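Local coordinates for alkylhalidase CmlS (PDB 3I3L), which is a flavin-dependent halogenase of chloramphenicol biosynthesis that carries FAD covalently bound through an aspartate side chain, at residues Val304-Arg309 with Ala357-Thr362; Ser210-Lys215 with Ala286-Glu291. One frame throughout, in Å; residues are numbered along the deposited sequence.

Contact 1: Val304-Arg309 with Ala357-Thr362; sequences VFSADR and AWYNRT
Asn-360 of helix 352-382 reads the backbone of Phe-305 and Ser-306 with its side-chain amide, joining the helix to strand 306-307, the outermost strand at one end of the six-stranded sheet in the FAD-binding domain. The amide works at both ends. OD1 accepts from Phe-305 N at 2.8 Å, the donor standing 34° off the amide carbonyl plane, while ND2 gives a nearly straight bond (N-H...O 173°) to Ser-306 O at 3.0 Å, with that oxygen lying almost exactly in the amide plane. Two backbone groups of opposite polarity thus fix which end of the amide is oxygen and which nitrogen, and they leave it little freedom to flip. Asn-360 chi1 of -78° sets CG beside its own backbone N, which carries the amide across to the strand although the bond from CA to CB does not itself point there. ND2 also bonds His-356 O within the helix, and the His-356 ring bonds Ser-306 OG through ND1 and Asp-308 O through NE2, so two side chains of one helical turn hold the strand. The amide oxygen comes up to the edge of the Phe-305 ring, whose plane is steeply turned from the amide.

The Tyr-359 ring packs beside this pair. Its CE2 lies 3.9 Å from Phe-305 CB, and Phe-305 O lies at that edge, near the ring plane. Ser-306 OG, obliquely placed, is 3.4 Å from Tyr-359 CD2. Tyr-359 OH bonds Leu-312 O.

Around this seam, Phe-305 stacks on the ring of Tyr-363 and bonds through its backbone to Leu-312 of the adjacent strand 310-312. Tyr-359 meets Phe-311 edge-to-face and packs on Ser-334, Ser-337 and Ala-338, placing it between the sheet's end strands and helix 327-347.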
ATOM      1  N   VAL A 304      11.417  -3.572  14.066  1.00 28.59           N
ATOM      2  CA  VAL A 304      10.295  -3.814  15.002  1.00 28.09           C
ATOM      3  C   VAL A 304       9.097  -2.913  14.667  1.00 24.36           C
ATOM      4  O   VAL A 304       9.175  -1.715  14.798  1.00 25.17           O
ATOM      5  CB  VAL A 304      10.744  -3.611  16.509  1.00 29.68           C
ATOM      6  CG1 VAL A 304       9.660  -4.088  17.527  1.00 30.56           C
ATOM      7  CG2 VAL A 304      12.057  -4.419  16.820  1.00 31.55           C
ATOM      8  N   PHE A 305       7.984  -3.496  14.230  1.00 21.10           N
ATOM      9  CA  PHE A 305       6.800  -2.667  13.917  1.00 21.66           C
ATOM     10  C   PHE A 305       5.982  -2.440  15.208  1.00 21.27           C
ATOM     11  O   PHE A 305       5.270  -1.461  15.308  1.00 23.51           O
ATOM     12  CB  PHE A 305       5.927  -3.340  12.849  1.00 18.10           C
ATOM     13  CG  PHE A 305       6.560  -3.375  11.480  1.00 22.42           C
ATOM     14  CD1 PHE A 305       6.314  -2.359  10.578  1.00 21.78           C
ATOM     15  CD2 PHE A 305       7.433  -4.382  11.111  1.00 19.58           C
ATOM     16  CE1 PHE A 305       6.889  -2.412   9.290  1.00 23.74           C
ATOM     17  CE2 PHE A 305       8.012  -4.388   9.848  1.00 18.79           C
ATOM     18  CZ  PHE A 305       7.753  -3.438   8.967  1.00 20.97           C
ATOM     19  N   SER A 306       6.123  -3.309  16.177  1.00 20.30           N
ATOM     20  CA  SER A 306       5.459  -3.114  17.476  1.00 21.45           C
ATOM     21  C   SER A 306       6.034  -4.185  18.445  1.00 22.11           C
ATOM     22  O   SER A 306       6.476  -5.245  18.032  1.00 22.88           O
ATOM     23  CB  SER A 306       3.943  -3.348  17.313  1.00 21.01           C
ATOM     24  OG  SER A 306       3.666  -4.752  17.111  1.00 19.40           O
ATOM     25  N   ALA A 307       5.983  -3.883  19.730  1.00 21.99           N
ATOM     26  CA  ALA A 307       6.379  -4.794  20.788  1.00 22.89           C
ATOM     27  C   ALA A 307       5.810  -4.216  22.092  1.00 23.90           C
ATOM     28  O   ALA A 307       5.539  -3.030  22.161  1.00 23.21           O
ATOM     29  CB  ALA A 307       7.917  -4.852  20.912  1.00 22.76           C
ATOM     30  N   ASP A 308       5.675  -5.041  23.105  1.00 26.51           N
ATOM     31  CA  ASP A 308       5.347  -4.555  24.445  1.00 27.94           C
ATOM     32  C   ASP A 308       4.105  -3.625  24.460  1.00 26.31           C
ATOM     33  O   ASP A 308       3.001  -4.037  24.120  1.00 24.35           O
ATOM     34  CB  ASP A 308       6.591  -3.854  24.999  1.00 28.66           C
ATOM     35  CG  ASP A 308       7.813  -4.787  25.079  1.00 31.05           C
ATOM     36  OD1 ASP A 308       7.641  -5.992  25.356  1.00 31.81           O
ATOM     37  OD2 ASP A 308       8.956  -4.293  24.877  1.00 34.08           O
ATOM     38  N   ARG A 309       4.308  -2.352  24.800  1.00 23.23           N
ATOM     39  CA  ARG A 309       3.167  -1.445  24.825  1.00 24.62           C
ATOM     40  C   ARG A 309       3.112  -0.396  23.708  1.00 24.22           C
ATOM     41  O   ARG A 309       2.424   0.616  23.858  1.00 25.23           O
ATOM     42  CB  ARG A 309       3.075  -0.751  26.201  1.00 23.92           C
ATOM     43  CG  ARG A 309       2.778  -1.713  27.322  1.00 26.12           C
ATOM     44  CD  ARG A 309       2.823  -1.043  28.764  1.00 29.32           C
ATOM     45  NE  ARG A 309       2.518  -2.070  29.792  1.00 30.81           N
ATOM     46  CZ  ARG A 309       1.271  -2.455  30.121  1.00 29.90           C
ATOM     47  NH1 ARG A 309       0.226  -1.908  29.529  1.00 26.28           N
ATOM     48  NH2 ARG A 309       1.071  -3.427  31.005  1.00 26.46           N
ATOM     49  N   ALA A 357       3.259 -10.541  17.024  1.00 21.84           N
ATOM     50  CA  ALA A 357       3.836 -11.288  15.935  1.00 25.34           C
ATOM     51  C   ALA A 357       2.953 -11.170  14.702  1.00 24.60           C
ATOM     52  O   ALA A 357       3.463 -11.074  13.617  1.00 24.75           O
ATOM     53  CB  ALA A 357       4.099 -12.784  16.331  1.00 25.21           C
ATOM     54  N   TRP A 358       1.632 -11.147  14.876  1.00 24.48           N
ATOM     55  CA  TRP A 358       0.757 -10.933  13.759  1.00 23.90           C
ATOM     56  C   TRP A 358       0.905  -9.489  13.174  1.00 24.18           C
ATOM     57  O   TRP A 358       0.935  -9.302  11.959  1.00 25.41           O
ATOM     58  CB  TRP A 358      -0.706 -11.281  14.098  1.00 22.34           C
ATOM     59  CG  TRP A 358      -1.665 -10.761  13.051  1.00 23.48           C
ATOM     60  CD1 TRP A 358      -2.053 -11.399  11.907  1.00 23.31           C
ATOM     61  CD2 TRP A 358      -2.353  -9.487  13.050  1.00 22.62           C
ATOM     62  NE1 TRP A 358      -2.946 -10.633  11.216  1.00 24.21           N
ATOM     63  CE2 TRP A 358      -3.116  -9.433  11.862  1.00 24.21           C
ATOM     64  CE3 TRP A 358      -2.397  -8.407  13.927  1.00 21.14           C
ATOM     65  CZ2 TRP A 358      -3.907  -8.333  11.531  1.00 23.61           C
ATOM     66  CZ3 TRP A 358      -3.169  -7.310  13.592  1.00 20.96           C
ATOM     67  CH2 TRP A 358      -3.929  -7.288  12.429  1.00 23.30           C
ATOM     68  N   TYR A 359       0.952  -8.477  14.030  1.00 22.22           N
ATOM     69  CA  TYR A 359       1.089  -7.100  13.526  1.00 21.56           C
ATOM     70  C   TYR A 359       2.432  -6.947  12.749  1.00 21.13           C
ATOM     71  O   TYR A 359       2.452  -6.350  11.700  1.00 18.38           O
ATOM     72  CB  TYR A 359       1.004  -6.087  14.691  1.00 20.58           C
ATOM     73  CG  TYR A 359       0.992  -4.629  14.229  1.00 20.11           C
ATOM     74  CD1 TYR A 359      -0.185  -4.022  13.756  1.00 18.34           C
ATOM     75  CD2 TYR A 359       2.169  -3.897  14.199  1.00 18.93           C
ATOM     76  CE1 TYR A 359      -0.168  -2.680  13.278  1.00 17.11           C
ATOM     77  CE2 TYR A 359       2.204  -2.585  13.776  1.00 15.46           C
ATOM     78  CZ  TYR A 359       1.034  -1.976  13.321  1.00 19.90           C
ATOM     79  OH  TYR A 359       1.094  -0.660  12.876  1.00 16.95           O
ATOM     80  N   ASN A 360       3.526  -7.531  13.281  1.00 20.69           N
ATOM     81  CA  ASN A 360       4.842  -7.417  12.644  1.00 24.32           C
ATOM     82  C   ASN A 360       4.906  -8.152  11.300  1.00 25.47           C
ATOM     83  O   ASN A 360       5.347  -7.589  10.294  1.00 25.82           O
ATOM     84  CB  ASN A 360       5.967  -7.969  13.555  1.00 24.42           C
ATOM     85  CG  ASN A 360       6.356  -7.008  14.635  1.00 25.30           C
ATOM     86  OD1 ASN A 360       7.318  -6.256  14.462  1.00 26.64           O
ATOM     87  ND2 ASN A 360       5.607  -7.016  15.775  1.00 21.69           N
ATOM     88  N   ARG A 361       4.431  -9.395  11.287  1.00 26.58           N
ATOM     89  CA  ARG A 361       4.411 -10.189  10.057  1.00 28.66           C
ATOM     90  C   ARG A 361       3.591  -9.513   8.970  1.00 28.69           C
ATOM     91  O   ARG A 361       4.027  -9.400   7.823  1.00 30.76           O
ATOM     92  CB  ARG A 361       3.834 -11.557  10.335  1.00 28.78           C
ATOM     93  CG  ARG A 361       3.574 -12.354   9.095  1.00 38.63           C
ATOM     94  CD  ARG A 361       2.976 -13.730   9.489  1.00 48.76           C
ATOM     95  NE  ARG A 361       3.128 -14.680   8.392  1.00 54.60           N
ATOM     96  CZ  ARG A 361       2.125 -15.176   7.681  1.00 57.40           C
ATOM     97  NH1 ARG A 361       0.887 -14.780   7.951  1.00 59.45           N
ATOM     98  NH2 ARG A 361       2.368 -16.068   6.701  1.00 56.36           N
ATOM     99  N   THR A 362       2.424  -9.035   9.332  1.00 26.41           N
ATOM    100  CA  THR A 362       1.508  -8.492   8.366  1.00 28.59           C
ATOM    101  C   THR A 362       2.076  -7.236   7.751  1.00 27.09           C
ATOM    102  O   THR A 362       1.979  -7.049   6.531  1.00 27.16           O
ATOM    103  CB  THR A 362       0.074  -8.239   9.007  1.00 30.17           C
ATOM    104  OG1 THR A 362      -0.577  -9.510   9.161  1.00 37.72           O
ATOM    105  CG2 THR A 362      -0.796  -7.479   8.096  1.00 31.71           C
TER

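Contact 2: Ser210-Lys215 with Ala286-Glu291; sequences SYFKLK and AEQVDE
Strands 203-213 and 287-302 pair antiparallel here, at an outlying end of the mixed sheet of the FAD-binding domain. Phe-212 and Gln-288 form a non-hydrogen-bonded pair, supported by the close approach of Phe-212 CA to Glu-287 O (3.2 Å), a CA-H...O contact. The flanking bonds are Lys-213 N to Glu-287 O, 2.8 Å and in the carbonyl plane, and Val-289 N to Tyr-211 O, also 2.8 Å, but with the donor 37° out of the Tyr-211 carbonyl plane.

On the face bearing Phe-212, its ring receives the aliphatic part of Gln-288: CB is 3.7 Å from Phe-212 CE1, and CG sits over one face toward the rim. With Gln-288 CG anti to N (chi1 -169°) and the chain extended, Gln-288 OE1 is 3.3 Å from Ser-210 OG, which lies nearer the carbonyl oxygens of Asp-290 and Glu-291. Without the ring, as with an alanine here, Gln-288 CB and CG would probably lose the face they lie against and the extended chain would be freer to turn. On the face bearing Lys-213, opposite charges stand near without a salt bridge, NZ being 4.1 Å from Glu-287 OE1.

Ala-286 CB closes the far end against Leu-214 CB. Tyr-211 OH hydrogen-bonds Glu-64 and Tyr-60. Helix 265-273 covers the Phe-212 side through Tyr-269 and Leu-273, and strand 245-253 continues the sheet beyond 203-213.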
ATOM      1  N   SER A 210       5.716  21.270  -7.261  1.00 30.42           N
ATOM      2  CA  SER A 210       5.000  22.535  -7.236  1.00 32.99           C
ATOM      3  C   SER A 210       3.603  22.333  -7.820  1.00 34.63           C
ATOM      4  O   SER A 210       3.216  21.184  -8.111  1.00 35.42           O
ATOM      5  CB  SER A 210       5.780  23.599  -8.026  1.00 34.15           C
ATOM      6  OG  SER A 210       5.283  24.932  -7.827  1.00 32.38           O
ATOM      7  N   TYR A 211       2.847  23.428  -8.001  1.00 35.16           N
ATOM      8  CA  TYR A 211       1.483  23.359  -8.513  1.00 35.09           C
ATOM      9  C   TYR A 211       1.309  24.225  -9.753  1.00 36.36           C
ATOM     10  O   TYR A 211       1.998  25.215  -9.928  1.00 34.73           O
ATOM     11  CB  TYR A 211       0.484  23.712  -7.405  1.00 35.35           C
ATOM     12  CG  TYR A 211       0.559  22.725  -6.236  1.00 34.95           C
ATOM     13  CD1 TYR A 211      -0.313  21.672  -6.135  1.00 33.12           C
ATOM     14  CD2 TYR A 211       1.541  22.839  -5.265  1.00 36.04           C
ATOM     15  CE1 TYR A 211      -0.219  20.772  -5.090  1.00 29.60           C
ATOM     16  CE2 TYR A 211       1.638  21.949  -4.238  1.00 31.73           C
ATOM     17  CZ  TYR A 211       0.731  20.913  -4.159  1.00 32.31           C
ATOM     18  OH  TYR A 211       0.812  19.974  -3.147  1.00 32.03           O
ATOM     19  N   PHE A 212       0.390  23.816 -10.618  1.00 38.76           N
ATOM     20  CA  PHE A 212       0.083  24.507 -11.846  1.00 41.52           C
ATOM     21  C   PHE A 212      -1.413  24.712 -11.980  1.00 43.43           C
ATOM     22  O   PHE A 212      -2.192  23.866 -11.564  1.00 43.33           O
ATOM     23  CB  PHE A 212       0.608  23.754 -13.072  1.00 40.11           C
ATOM     24  CG  PHE A 212       2.114  23.761 -13.187  1.00 41.76           C
ATOM     25  CD1 PHE A 212       2.764  24.731 -13.955  1.00 42.52           C
ATOM     26  CD2 PHE A 212       2.892  22.783 -12.538  1.00 37.96           C
ATOM     27  CE1 PHE A 212       4.196  24.749 -14.071  1.00 43.39           C
ATOM     28  CE2 PHE A 212       4.307  22.805 -12.640  1.00 40.13           C
ATOM     29  CZ  PHE A 212       4.954  23.784 -13.413  1.00 39.99           C
ATOM     30  N   LYS A 213      -1.796  25.831 -12.597  1.00 46.43           N
ATOM     31  CA  LYS A 213      -3.172  26.083 -13.014  1.00 48.47           C
ATOM     32  C   LYS A 213      -3.340  25.490 -14.403  1.00 49.40           C
ATOM     33  O   LYS A 213      -2.708  25.931 -15.358  1.00 48.78           O
ATOM     34  CB  LYS A 213      -3.461  27.584 -13.007  1.00 49.89           C
ATOM     35  CG  LYS A 213      -4.828  28.001 -13.610  1.00 53.81           C
ATOM     36  CD  LYS A 213      -5.587  28.969 -12.668  1.00 58.01           C
ATOM     37  CE  LYS A 213      -4.951  30.341 -12.605  1.00 61.71           C
ATOM     38  NZ  LYS A 213      -5.418  31.212 -13.737  1.00 62.34           N
ATOM     39  N   LEU A 214      -4.174  24.458 -14.486  1.00 50.90           N
ATOM     40  CA  LEU A 214      -4.321  23.668 -15.692  1.00 52.51           C
ATOM     41  C   LEU A 214      -5.574  22.861 -15.492  1.00 53.71           C
ATOM     42  O   LEU A 214      -5.814  22.358 -14.397  1.00 55.09           O
ATOM     43  CB  LEU A 214      -3.123  22.705 -15.853  1.00 52.72           C
ATOM     44  CG  LEU A 214      -3.223  21.676 -16.997  1.00 52.92           C
ATOM     45  CD1 LEU A 214      -3.139  22.340 -18.381  1.00 51.11           C
ATOM     46  CD2 LEU A 214      -2.170  20.594 -16.853  1.00 50.18           C
ATOM     47  N   LYS A 215      -6.376  22.730 -16.533  1.00 54.98           N
ATOM     48  CA  LYS A 215      -7.604  21.965 -16.453  1.00 55.87           C
ATOM     49  C   LYS A 215      -7.335  20.564 -17.017  1.00 55.36           C
ATOM     50  O   LYS A 215      -6.651  20.426 -18.042  1.00 55.41           O
ATOM     51  CB  LYS A 215      -8.712  22.672 -17.255  1.00 57.04           C
ATOM     52  CG  LYS A 215     -10.111  22.016 -17.175  1.00 59.23           C
ATOM     53  CD  LYS A 215     -11.104  22.860 -16.340  1.00 63.01           C
ATOM     54  CE  LYS A 215     -11.608  24.102 -17.106  1.00 63.70           C
ATOM     55  NZ  LYS A 215     -12.580  24.918 -16.313  1.00 61.88           N
ATOM     56  N   ALA A 286       0.839  26.227 -19.086  1.00 56.93           N
ATOM     57  CA  ALA A 286       0.108  26.389 -17.832  1.00 54.68           C
ATOM     58  C   ALA A 286       0.941  27.217 -16.881  1.00 53.25           C
ATOM     59  O   ALA A 286       2.158  27.238 -16.996  1.00 52.28           O
ATOM     60  CB  ALA A 286      -0.182  25.028 -17.218  1.00 54.95           C
ATOM     61  N   GLU A 287       0.284  27.890 -15.951  1.00 52.33           N
ATOM     62  CA  GLU A 287       0.950  28.781 -15.026  1.00 52.61           C
ATOM     63  C   GLU A 287       1.311  28.096 -13.698  1.00 51.31           C
ATOM     64  O   GLU A 287       0.465  27.482 -13.053  1.00 51.37           O
ATOM     65  CB  GLU A 287       0.063  30.000 -14.753  1.00 53.25           C
ATOM     66  CG  GLU A 287       0.797  31.177 -14.068  1.00 57.28           C
ATOM     67  CD  GLU A 287      -0.137  32.164 -13.291  1.00 63.17           C
ATOM     68  OE1 GLU A 287      -1.384  32.168 -13.552  1.00 63.57           O
ATOM     69  OE2 GLU A 287       0.387  32.923 -12.408  1.00 61.36           O
ATOM     70  N   GLN A 288       2.571  28.213 -13.294  1.00 50.06           N
ATOM     71  CA  GLN A 288       3.032  27.703 -12.020  1.00 48.56           C
ATOM     72  C   GLN A 288       2.462  28.593 -10.948  1.00 49.04           C
ATOM     73  O   GLN A 288       2.687  29.788 -10.990  1.00 50.31           O
ATOM     74  CB  GLN A 288       4.564  27.704 -11.942  1.00 47.56           C
ATOM     75  CG  GLN A 288       5.138  26.939 -10.743  1.00 43.83           C
ATOM     76  CD  GLN A 288       6.667  26.911 -10.739  1.00 44.42           C
ATOM     77  OE1 GLN A 288       7.308  26.744  -9.700  1.00 46.77           O
ATOM     78  NE2 GLN A 288       7.248  27.057 -11.901  1.00 47.40           N
ATOM     79  N   VAL A 289       1.749  28.011  -9.975  1.00 48.11           N
ATOM     80  CA  VAL A 289       0.902  28.806  -9.097  1.00 46.24           C
ATOM     81  C   VAL A 289       1.286  28.711  -7.614  1.00 45.09           C
ATOM     82  O   VAL A 289       0.546  29.121  -6.717  1.00 45.02           O
ATOM     83  CB  VAL A 289      -0.575  28.512  -9.440  1.00 46.93           C
ATOM     84  CG1 VAL A 289      -1.194  27.401  -8.545  1.00 44.66           C
ATOM     85  CG2 VAL A 289      -1.370  29.780  -9.516  1.00 47.89           C
ATOM     86  N   ASP A 290       2.470  28.178  -7.368  1.00 43.55           N
ATOM     87  CA  ASP A 290       2.969  28.015  -5.997  1.00 43.14           C
ATOM     88  C   ASP A 290       4.499  27.957  -6.001  1.00 42.13           C
ATOM     89  O   ASP A 290       5.126  27.777  -7.052  1.00 40.87           O
ATOM     90  CB  ASP A 290       2.379  26.741  -5.354  1.00 42.93           C
ATOM     91  CG  ASP A 290       2.389  26.782  -3.822  1.00 45.89           C
ATOM     92  OD1 ASP A 290       2.889  27.783  -3.256  1.00 47.25           O
ATOM     93  OD2 ASP A 290       1.905  25.811  -3.176  1.00 44.12           O
ATOM     94  N   GLU A 291       5.095  28.079  -4.823  1.00 41.96           N
ATOM     95  CA  GLU A 291       6.520  27.821  -4.642  1.00 40.78           C
ATOM     96  C   GLU A 291       6.843  26.318  -4.910  1.00 40.37           C
ATOM     97  O   GLU A 291       5.935  25.462  -5.013  1.00 38.67           O
ATOM     98  CB  GLU A 291       6.901  28.137  -3.179  1.00 41.52           C
ATOM     99  CG  GLU A 291       6.134  27.241  -2.183  1.00 42.67           C
ATOM    100  CD  GLU A 291       6.454  27.515  -0.734  1.00 49.83           C
ATOM    101  OE1 GLU A 291       7.635  27.368  -0.327  1.00 51.43           O
ATOM    102  OE2 GLU A 291       5.518  27.838   0.020  1.00 48.11           O
TER

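In the fold
The two contacts lie on opposite sides of the chain's centre, their centres about 42 Å apart, and share no element, although strand 287-302 of contact 2 is followed directly in the chain by strand 306-307 of contact 1. Contact 1 is buried and joins a helix to the end strand of one sheet; contact 2 is partly buried and holds two strands of another. The chemistry follows. In contact 1 a side-chain amide supplies both hydrogen bonds between the segments, whereas in contact 2 backbone groups supply the two settled ones, with a charged pair on its exposed side. The side chains of Tyr-359 and Tyr-211 lie about 10 Å and about 9 Å from the bound FAD.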